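Local coordinates for protein agmatinase (Deinococcus radiodurans, PDB 1WOH) that probably hydrolyses agmatine to putrescine and urea, as a manganese-dependent ureohydrolase of the arginase family, at residues V140-H145 / F226-D231. Numbering follows the deposited sequence.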
loop_
_atom_site.group_PDB
_atom_site.type_symbol
_atom_site.label_atom_id
_atom_site.label_comp_id
_atom_site.label_asym_id
_atom_site.label_seq_id
_atom_site.Cartn_x
_atom_site.Cartn_y
_atom_site.Cartn_z
ATOM N N VAL A 140 -9.903 -0.708 34.434
ATOM C CA VAL A 140 -11.000 -0.384 33.529
ATOM C C VAL A 140 -10.389 -0.726 32.177
ATOM O O VAL A 140 -9.440 -0.089 31.729
ATOM C CB VAL A 140 -11.392 1.109 33.584
ATOM C CG1 VAL A 140 -12.337 1.434 32.432
ATOM C CG2 VAL A 140 -12.091 1.409 34.911
ATOM N N GLN A 141 -10.943 -1.754 31.551
ATOM C CA GLN A 141 -10.437 -2.273 30.289
ATOM C C GLN A 141 -11.363 -2.073 29.090
ATOM O O GLN A 141 -12.508 -2.535 29.106
ATOM C CB GLN A 141 -10.153 -3.774 30.502
ATOM C CG GLN A 141 -9.982 -4.621 29.261
ATOM C CD GLN A 141 -10.031 -6.120 29.566
ATOM O OE1 GLN A 141 -10.350 -6.532 30.689
ATOM N NE2 GLN A 141 -9.732 -6.939 28.562
ATOM N N LEU A 142 -10.876 -1.374 28.062
ATOM C CA LEU A 142 -11.655 -1.182 26.833
ATOM C C LEU A 142 -11.093 -2.278 25.936
ATOM O O LEU A 142 -9.884 -2.348 25.730
ATOM C CB LEU A 142 -11.398 0.191 26.211
ATOM C CG LEU A 142 -11.887 1.419 26.987
ATOM C CD1 LEU A 142 -11.741 2.640 26.106
ATOM C CD2 LEU A 142 -13.340 1.254 27.386
ATOM N N ASP A 143 -11.955 -3.119 25.386
ATOM C CA ASP A 143 -11.440 -4.250 24.619
ATOM C C ASP A 143 -12.572 -5.003 23.940
ATOM O O ASP A 143 -13.687 -5.066 24.465
ATOM C CB ASP A 143 -10.756 -5.197 25.621
ATOM C CG ASP A 143 -9.664 -6.043 25.011
ATOM O OD1 ASP A 143 -9.752 -6.391 23.816
ATOM O OD2 ASP A 143 -8.716 -6.383 25.758
ATOM N N ALA A 144 -12.291 -5.583 22.779
ATOM C CA ALA A 144 -13.284 -6.388 22.089
ATOM C C ALA A 144 -13.204 -7.790 22.694
ATOM O O ALA A 144 -14.146 -8.569 22.607
ATOM C CB ALA A 144 -12.967 -6.459 20.598
ATOM N N HIS A 145 -12.064 -8.104 23.304
ATOM C CA HIS A 145 -11.859 -9.429 23.883
ATOM C C HIS A 145 -11.643 -9.390 25.397
ATOM O O HIS A 145 -11.141 -8.409 25.936
ATOM C CB HIS A 145 -10.662 -10.103 23.186
ATOM C CG HIS A 145 -10.730 -10.044 21.688
ATOM N ND1 HIS A 145 -9.911 -9.228 20.936
ATOM C CD2 HIS A 145 -11.540 -10.676 20.807
ATOM C CE1 HIS A 145 -10.215 -9.360 19.656
ATOM N NE2 HIS A 145 -11.201 -10.234 19.551
ATOM N N PHE A 226 -6.072 2.207 33.616
ATOM C CA PHE A 226 -6.802 2.138 32.348
ATOM C C PHE A 226 -6.023 1.285 31.358
ATOM O O PHE A 226 -4.839 1.528 31.136
ATOM C CB PHE A 226 -6.937 3.532 31.716
ATOM C CG PHE A 226 -7.948 4.428 32.374
ATOM C CD1 PHE A 226 -7.634 5.757 32.637
ATOM C CD2 PHE A 226 -9.224 3.972 32.670
ATOM C CE1 PHE A 226 -8.579 6.626 33.182
ATOM C CE2 PHE A 226 -10.180 4.830 33.217
ATOM C CZ PHE A 226 -9.856 6.161 33.473
ATOM N N SER A 227 -6.673 0.282 30.774
ATOM C CA SER A 227 -6.020 -0.521 29.749
ATOM C C SER A 227 -6.869 -0.349 28.504
ATOM O O SER A 227 -8.024 -0.765 28.474
ATOM C CB SER A 227 -5.957 -2.004 30.116
ATOM O OG SER A 227 -5.350 -2.723 29.050
ATOM N N VAL A 228 -6.304 0.284 27.482
ATOM C CA VAL A 228 -7.041 0.507 26.251
ATOM C C VAL A 228 -6.494 -0.332 25.106
ATOM O O VAL A 228 -5.390 -0.090 24.622
ATOM C CB VAL A 228 -6.995 1.991 25.820
ATOM C CG1 VAL A 228 -7.782 2.176 24.513
ATOM C CG2 VAL A 228 -7.579 2.870 26.925
ATOM N N ASP A 229 -7.258 -1.340 24.708
ATOM C CA ASP A 229 -6.890 -2.179 23.572
ATOM C C ASP A 229 -7.611 -1.481 22.412
ATOM O O ASP A 229 -8.836 -1.336 22.443
ATOM C CB ASP A 229 -7.436 -3.594 23.756
ATOM C CG ASP A 229 -7.089 -4.514 22.598
ATOM O OD1 ASP A 229 -6.925 -4.025 21.463
ATOM O OD2 ASP A 229 -7.001 -5.738 22.822
ATOM N N VAL A 230 -6.874 -1.034 21.404
ATOM C CA VAL A 230 -7.514 -0.330 20.301
ATOM C C VAL A 230 -8.579 -1.137 19.564
ATOM O O VAL A 230 -9.445 -0.544 18.916
ATOM C CB VAL A 230 -6.468 0.218 19.276
ATOM C CG1 VAL A 230 -5.391 1.006 20.005
ATOM C CG2 VAL A 230 -5.844 -0.915 18.477
ATOM N N ASP A 231 -8.563 -2.469 19.667
ATOM C CA ASP A 231 -9.587 -3.221 18.945
ATOM C C ASP A 231 -10.949 -3.095 19.619
ATOM O O ASP A 231 -11.961 -3.601 19.116
ATOM C CB ASP A 231 -9.189 -4.702 18.702
ATOM C CG ASP A 231 -9.159 -5.551 19.964
ATOM O OD1 ASP A 231 -9.823 -5.208 20.958
ATOM O OD2 ASP A 231 -8.470 -6.597 19.933
#
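Ser227 N donates to Val140 O (3.0 Å), Leu142 N to Ser227 O and Asp229 N to Leu142 O, joining 137-142 and 223-229 as neighbouring parallel strands of the arginase α/β fold. Valine, leucine and phenylalanine suit the face packed on helix 251-264: there the Phe226 ring turns its edge to Val140, CD2 lying 3.7 Å from CB. At the C-terminal ends of the strands and just beyond, carboxylates converge. With CG anti to the backbone N (chi1 -154°), the end of Asp143 comes close to Asp229 and Asp231. Its CB lies 4.1 Å from Asp229 CB, its CG 3.5 Å from Asp229 OD2; OD1 lies 3.0 Å from Asp229 OD2 and 3.1 Å from Asp231 OD1, and takes the His145 N-H from above the carboxylate plane, an Asx turn. Gln141 NE2 meets Asp143 OD2 at 3.0 Å, in the amide plane but above the carboxylate, while Thr178 holds the glutamine oxygen. Asp231 OD1 accepts Ala144 N on its syn side, tilted 29° out of plane. Asp143 and Asp229 serve both manganese sites; His145 and Asp231 bind the second and are predicted to bind the first, which His121 and Asp147 complete. An asparagine at Asp143 would probably weaken binding of both ions by losing their shared negative charge. Manganese, not bound to this chain in the model, would probably offset the carboxylates' mutual repulsion.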